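Local coordinates for protein pilus tip adhesin Cpa (Streptococcus pyogenes, PDB 4C0Z) that sits at the tip of the streptococcal pilus and can attach covalently to host-cell surface targets through reactive thioester bonds, one of them in this N-terminal domain, at residues E50-C55 / N125-T130; I105-Y110 / A189-S194. All blocks are in the same frame, centred on the assembly; numbering follows the deposited sequence.

Contact 1 (E50-C55 / N125-T130); sequences EYQAYC and NAILVT
Tyr54 reaches from strand 51-56 to helix 123-138 and meets it with both the face and the edge of its ring. Over one face lies the methyl of Thr130, a CH-pi contact with CG2 3.9 Å from the ring centroid. The nearest ring atom, Tyr54 CZ, is 3.4 Å from Thr130 CG2. At the ring edge, close to its plane, Tyr54 CE1 stands 3.5 Å from the backbone Ile127 O and 3.9 Å from Ile127 CG2. With chi1 at -48°, Thr130 points OG1 back along its own helix to Ala126 O (2.8 Å), which also accepts the Thr130 amide from the opposite face of its carbonyl plane. That bond, with a second from Tyr110 N to the same OG1, holds the side-chain rotation and leaves CG2 over the ring. The packing thins toward Gln52, which is partly exposed: its chain bends at chi2, and NE2 comes no nearer to Ile127 CG1 than 4.1 Å. The amide is spent elsewhere, OE1 on Lys42 and NE2 on Asn40. No hydrogen bond joins the two segments. Directly after Tyr54 comes Cys55, the cysteine of the Cys-Gln thioester cross-link with Gln204, which here touches the bound spermidine. Strands 41-44 and 205-211 flank strand 51-56 in the barrel, while helix 161-174 packs against helix 123-138 through Val129.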
loop_
_atom_site.group_PDB
_atom_site.type_symbol
_atom_site.label_atom_id
_atom_site.label_comp_id
_atom_site.label_asym_id
_atom_site.label_seq_id
_atom_site.Cartn_x
_atom_site.Cartn_y
_atom_site.Cartn_z
ATOM N N GLU I 50 -0.407 -23.365 10.860
ATOM C CA GLU I 50 -0.354 -22.057 10.202
ATOM C C GLU I 50 -1.099 -22.165 8.888
ATOM O O GLU I 50 -0.939 -23.146 8.165
ATOM C CB GLU I 50 1.090 -21.642 9.869
ATOM C CG GLU I 50 2.022 -21.439 11.036
ATOM C CD GLU I 50 3.410 -21.013 10.600
ATOM O OE1 GLU I 50 3.964 -21.622 9.658
ATOM O OE2 GLU I 50 3.946 -20.061 11.208
ATOM N N TYR I 51 -1.873 -21.150 8.561
ATOM C CA TYR I 51 -2.607 -21.075 7.304
ATOM C C TYR I 51 -1.962 -19.983 6.451
ATOM O O TYR I 51 -1.664 -18.919 6.981
ATOM C CB TYR I 51 -4.093 -20.764 7.576
ATOM C CG TYR I 51 -4.788 -21.851 8.367
ATOM C CD1 TYR I 51 -4.784 -21.842 9.761
ATOM C CD2 TYR I 51 -5.393 -22.928 7.724
ATOM C CE1 TYR I 51 -5.390 -22.864 10.493
ATOM C CE2 TYR I 51 -6.007 -23.949 8.443
ATOM C CZ TYR I 51 -6.003 -23.915 9.828
ATOM O OH TYR I 51 -6.606 -24.929 10.538
ATOM N N GLN I 52 -1.709 -20.256 5.152
ATOM C CA GLN I 52 -1.132 -19.261 4.238
ATOM C C GLN I 52 -2.145 -18.116 4.103
ATOM O O GLN I 52 -3.322 -18.364 3.826
ATOM C CB GLN I 52 -0.809 -19.879 2.846
ATOM C CG GLN I 52 -0.080 -18.922 1.893
ATOM C CD GLN I 52 1.323 -18.599 2.361
ATOM O OE1 GLN I 52 2.098 -19.493 2.689
ATOM N NE2 GLN I 52 1.686 -17.318 2.408
ATOM N N ALA I 53 -1.701 -16.885 4.379
ATOM C CA ALA I 53 -2.558 -15.698 4.303
ATOM C C ALA I 53 -2.040 -14.693 3.292
ATOM O O ALA I 53 -0.858 -14.700 2.949
ATOM C CB ALA I 53 -2.684 -15.042 5.670
ATOM N N TYR I 54 -2.955 -13.855 2.784
ATOM C CA TYR I 54 -2.679 -12.767 1.850
ATOM C C TYR I 54 -3.401 -11.550 2.389
ATOM O O TYR I 54 -4.490 -11.676 2.960
ATOM C CB TYR I 54 -3.126 -13.126 0.415
ATOM C CG TYR I 54 -2.268 -14.223 -0.182
ATOM C CD1 TYR I 54 -1.049 -13.928 -0.786
ATOM C CD2 TYR I 54 -2.624 -15.569 -0.047
ATOM C CE1 TYR I 54 -0.217 -14.937 -1.272
ATOM C CE2 TYR I 54 -1.813 -16.591 -0.556
ATOM C CZ TYR I 54 -0.606 -16.269 -1.166
ATOM O OH TYR I 54 0.192 -17.260 -1.701
ATOM N N CYS I 55 -2.788 -10.380 2.241
ATOM C CA CYS I 55 -3.349 -9.146 2.759
ATOM C C CYS I 55 -4.159 -8.372 1.742
ATOM O O CYS I 55 -4.049 -8.607 0.537
ATOM C CB CYS I 55 -2.253 -8.275 3.368
ATOM S SG CYS I 55 -1.031 -7.690 2.176
ATOM N N ASN I 125 8.664 -16.039 -4.572
ATOM C CA ASN I 125 8.256 -15.406 -5.829
ATOM C C ASN I 125 6.810 -15.794 -6.170
ATOM O O ASN I 125 6.073 -14.976 -6.712
ATOM C CB ASN I 125 9.204 -15.808 -6.967
ATOM C CG ASN I 125 10.572 -15.182 -6.909
ATOM O OD1 ASN I 125 10.765 -14.111 -6.345
ATOM N ND2 ASN I 125 11.550 -15.815 -7.539
ATOM N N ALA I 126 6.413 -17.033 -5.834
ATOM C CA ALA I 126 5.063 -17.553 -6.079
ATOM C C ALA I 126 4.054 -16.850 -5.167
ATOM O O ALA I 126 2.979 -16.465 -5.634
ATOM C CB ALA I 126 5.025 -19.070 -5.900
ATOM N N ILE I 127 4.436 -16.619 -3.885
ATOM C CA ILE I 127 3.618 -15.870 -2.915
ATOM C C ILE I 127 3.434 -14.427 -3.441
ATOM O O ILE I 127 2.323 -13.903 -3.438
ATOM C CB ILE I 127 4.248 -15.873 -1.495
ATOM C CG1 ILE I 127 4.151 -17.252 -0.861
ATOM C CG2 ILE I 127 3.574 -14.828 -0.596
ATOM C CD1 ILE I 127 5.167 -17.537 0.258
ATOM N N LEU I 128 4.523 -13.814 -3.914
ATOM C CA LEU I 128 4.518 -12.461 -4.467
ATOM C C LEU I 128 3.543 -12.336 -5.672
ATOM O O LEU I 128 2.793 -11.378 -5.734
ATOM C CB LEU I 128 5.952 -12.060 -4.851
ATOM C CG LEU I 128 6.188 -10.596 -5.084
ATOM C CD1 LEU I 128 7.489 -10.163 -4.464
ATOM C CD2 LEU I 128 6.215 -10.293 -6.560
ATOM N N VAL I 129 3.539 -13.312 -6.591
ATOM C CA VAL I 129 2.625 -13.340 -7.747
ATOM C C VAL I 129 1.175 -13.452 -7.251
ATOM O O VAL I 129 0.321 -12.656 -7.673
ATOM C CB VAL I 129 2.972 -14.465 -8.760
ATOM C CG1 VAL I 129 1.885 -14.630 -9.819
ATOM C CG2 VAL I 129 4.305 -14.195 -9.426
ATOM N N THR I 130 0.911 -14.422 -6.353
ATOM C CA THR I 130 -0.416 -14.661 -5.774
ATOM C C THR I 130 -0.949 -13.396 -5.086
ATOM O O THR I 130 -2.090 -12.993 -5.339
ATOM C CB THR I 130 -0.395 -15.876 -4.847
ATOM O OG1 THR I 130 0.253 -16.957 -5.519
ATOM C CG2 THR I 130 -1.794 -16.296 -4.403
#

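Contact 2 (I105-Y110 / A189-S194); sequences ILYNGY and ANYQLS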
loop_
_atom_site.group_PDB
_atom_site.type_symbol
_atom_site.label_atom_id
_atom_site.label_comp_id
_atom_site.label_asym_id
_atom_site.label_seq_id
_atom_site.Cartn_x
_atom_site.Cartn_y
_atom_site.Cartn_z
ATOM N N ILE I 105 -7.942 -17.674 -7.380
ATOM C CA ILE I 105 -6.542 -17.273 -7.252
ATOM C C ILE I 105 -5.867 -18.108 -6.178
ATOM O O ILE I 105 -4.768 -18.600 -6.413
ATOM C CB ILE I 105 -6.376 -15.749 -6.997
ATOM C CG1 ILE I 105 -6.754 -14.942 -8.253
ATOM C CG2 ILE I 105 -4.945 -15.400 -6.531
ATOM C CD1 ILE I 105 -6.993 -13.480 -7.970
ATOM N N LEU I 106 -6.513 -18.266 -5.013
ATOM C CA LEU I 106 -5.947 -19.030 -3.913
ATOM C C LEU I 106 -5.799 -20.508 -4.266
ATOM O O LEU I 106 -4.765 -21.097 -3.960
ATOM C CB LEU I 106 -6.748 -18.808 -2.614
ATOM C CG LEU I 106 -6.753 -17.373 -2.056
ATOM C CD1 LEU I 106 -7.532 -17.276 -0.762
ATOM C CD2 LEU I 106 -5.349 -16.865 -1.811
ATOM N N TYR I 107 -6.787 -21.070 -4.988
ATOM C CA TYR I 107 -6.818 -22.455 -5.462
ATOM C C TYR I 107 -5.704 -22.743 -6.471
ATOM O O TYR I 107 -5.144 -23.835 -6.467
ATOM C CB TYR I 107 -8.192 -22.753 -6.082
ATOM C CG TYR I 107 -8.453 -24.208 -6.409
ATOM C CD1 TYR I 107 -8.662 -25.143 -5.399
ATOM C CD2 TYR I 107 -8.588 -24.632 -7.729
ATOM C CE1 TYR I 107 -8.904 -26.482 -5.693
ATOM C CE2 TYR I 107 -8.862 -25.962 -8.036
ATOM C CZ TYR I 107 -9.027 -26.883 -7.013
ATOM O OH TYR I 107 -9.328 -28.187 -7.302
ATOM N N ASN I 108 -5.374 -21.757 -7.311
ATOM C CA ASN I 108 -4.356 -21.860 -8.356
ATOM C C ASN I 108 -2.979 -21.307 -8.004
ATOM O O ASN I 108 -2.011 -21.576 -8.728
ATOM C CB ASN I 108 -4.856 -21.202 -9.634
ATOM C CG ASN I 108 -5.805 -22.078 -10.383
ATOM O OD1 ASN I 108 -5.391 -22.953 -11.148
ATOM N ND2 ASN I 108 -7.095 -21.901 -10.123
ATOM N N GLY I 109 -2.904 -20.522 -6.929
ATOM C CA GLY I 109 -1.677 -19.876 -6.486
ATOM C C GLY I 109 -0.904 -20.641 -5.444
ATOM O O GLY I 109 -1.135 -21.833 -5.244
ATOM N N TYR I 110 0.012 -19.953 -4.755
ATOM C CA TYR I 110 0.831 -20.579 -3.730
ATOM C C TYR I 110 0.074 -20.824 -2.407
ATOM O O TYR I 110 -0.532 -19.892 -1.879
ATOM C CB TYR I 110 2.129 -19.779 -3.486
ATOM C CG TYR I 110 3.065 -20.464 -2.510
ATOM C CD1 TYR I 110 2.917 -20.296 -1.133
ATOM C CD2 TYR I 110 4.042 -21.353 -2.957
ATOM C CE1 TYR I 110 3.744 -20.960 -0.228
ATOM C CE2 TYR I 110 4.876 -22.024 -2.061
ATOM C CZ TYR I 110 4.728 -21.818 -0.696
ATOM O OH TYR I 110 5.548 -22.459 0.197
ATOM N N ALA I 189 -16.753 -27.185 -4.075
ATOM C CA ALA I 189 -17.588 -26.598 -3.016
ATOM C C ALA I 189 -16.931 -26.629 -1.612
ATOM O O ALA I 189 -17.201 -25.744 -0.798
ATOM C CB ALA I 189 -18.943 -27.297 -2.978
ATOM N N ASN I 190 -16.069 -27.640 -1.345
ATOM C CA ASN I 190 -15.392 -27.829 -0.052
ATOM C C ASN I 190 -14.159 -26.925 0.165
ATOM O O ASN I 190 -13.704 -26.808 1.303
ATOM C CB ASN I 190 -15.047 -29.311 0.189
ATOM C CG ASN I 190 -14.185 -29.944 -0.874
ATOM O OD1 ASN I 190 -14.582 -30.082 -2.034
ATOM N ND2 ASN I 190 -13.006 -30.400 -0.486
ATOM N N TYR I 191 -13.642 -26.269 -0.899
ATOM C CA TYR I 191 -12.518 -25.324 -0.819
ATOM C C TYR I 191 -13.129 -23.928 -0.559
ATOM O O TYR I 191 -13.728 -23.347 -1.465
ATOM C CB TYR I 191 -11.690 -25.378 -2.118
ATOM C CG TYR I 191 -10.390 -24.607 -2.066
ATOM C CD1 TYR I 191 -9.229 -25.189 -1.561
ATOM C CD2 TYR I 191 -10.304 -23.316 -2.573
ATOM C CE1 TYR I 191 -8.024 -24.493 -1.534
ATOM C CE2 TYR I 191 -9.105 -22.606 -2.545
ATOM C CZ TYR I 191 -7.968 -23.196 -2.020
ATOM O OH TYR I 191 -6.784 -22.505 -1.998
ATOM N N GLN I 192 -13.042 -23.433 0.697
ATOM C CA GLN I 192 -13.724 -22.204 1.130
ATOM C C GLN I 192 -12.836 -21.056 1.640
ATOM O O GLN I 192 -11.784 -21.262 2.251
ATOM C CB GLN I 192 -14.782 -22.547 2.183
ATOM C CG GLN I 192 -15.936 -23.373 1.611
ATOM C CD GLN I 192 -16.814 -24.046 2.640
ATOM O OE1 GLN I 192 -16.786 -23.741 3.836
ATOM N NE2 GLN I 192 -17.636 -24.978 2.184
ATOM N N LEU I 193 -13.317 -19.830 1.390
ATOM C CA LEU I 193 -12.653 -18.576 1.703
ATOM C C LEU I 193 -13.014 -18.013 3.074
ATOM O O LEU I 193 -14.187 -18.003 3.458
ATOM C CB LEU I 193 -12.989 -17.552 0.600
ATOM C CG LEU I 193 -12.336 -16.169 0.654
ATOM C CD1 LEU I 193 -10.822 -16.270 0.526
ATOM C CD2 LEU I 193 -12.892 -15.294 -0.439
ATOM N N SER I 194 -11.995 -17.516 3.788
ATOM C CA SER I 194 -12.118 -16.858 5.088
ATOM C C SER I 194 -11.476 -15.477 5.040
ATOM O O SER I 194 -10.411 -15.310 4.444
ATOM C CB SER I 194 -11.456 -17.676 6.191
ATOM O OG SER I 194 -12.202 -18.850 6.465
#
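An aromatic and aliphatic contact, fully buried, seats the last turn of helix 98-108 on the start of strand 191-198 in the barrel. Tyr107 and Tyr191 form a T-shaped pair, centroids 5.0 Å apart and planes at 72°, with the edge of Tyr107 directed at the face of Tyr191. Tyr107 CD1 supplies that edge, 3.6 Å above the Tyr191 ring plane and over its centre, and Tyr107 CB adds a contact of 3.7 Å to Tyr191 CE2. In Tyr191, CG lies opposite the backbone N (chi1 -171°), which extends the ring from the strand to the helix backbone; its OH ends 3.1 Å from Leu106 O. Farther along the strand the leucines meet by their methyl ends, Leu106 CD1 to Leu193 CD1 at 3.7 Å, the two side chains running at about a right angle. Leu103 of the same helix also touches Tyr191, and Tyr211 gives it a second edge-to-face partner. The hydroxyl of Tyr107 is hydrogen-bonded to Arg114, beyond the contact. Helix and strand thus join here mainly through ring edges, ring faces and methyl groups, so their cohesion should depend chiefly on the exclusion of water and the fit of these surfaces.

How the contacts relate
Of the four elements joined, strand 51-56 comes first along the chain from the N terminus, then helix 98-108, helix 123-138 and strand 191-198. Contact 1 closes a loop of 69 residues between 50-55 and 125-130; contact 2 closes one of 78 between 105-110 and 189-194. The second loop opens inside the first and ends beyond it, so the two cross rather than nest, and together they hold two successive helices to one antiparallel barrel. Their centres lie about 12 Å apart, and Tyr110, just past helix 98-108, bridges them: its backbone O and N are probably hydrogen-bonded to Tyr54 OH and Thr130 OG1, and its ring packs on Ile127.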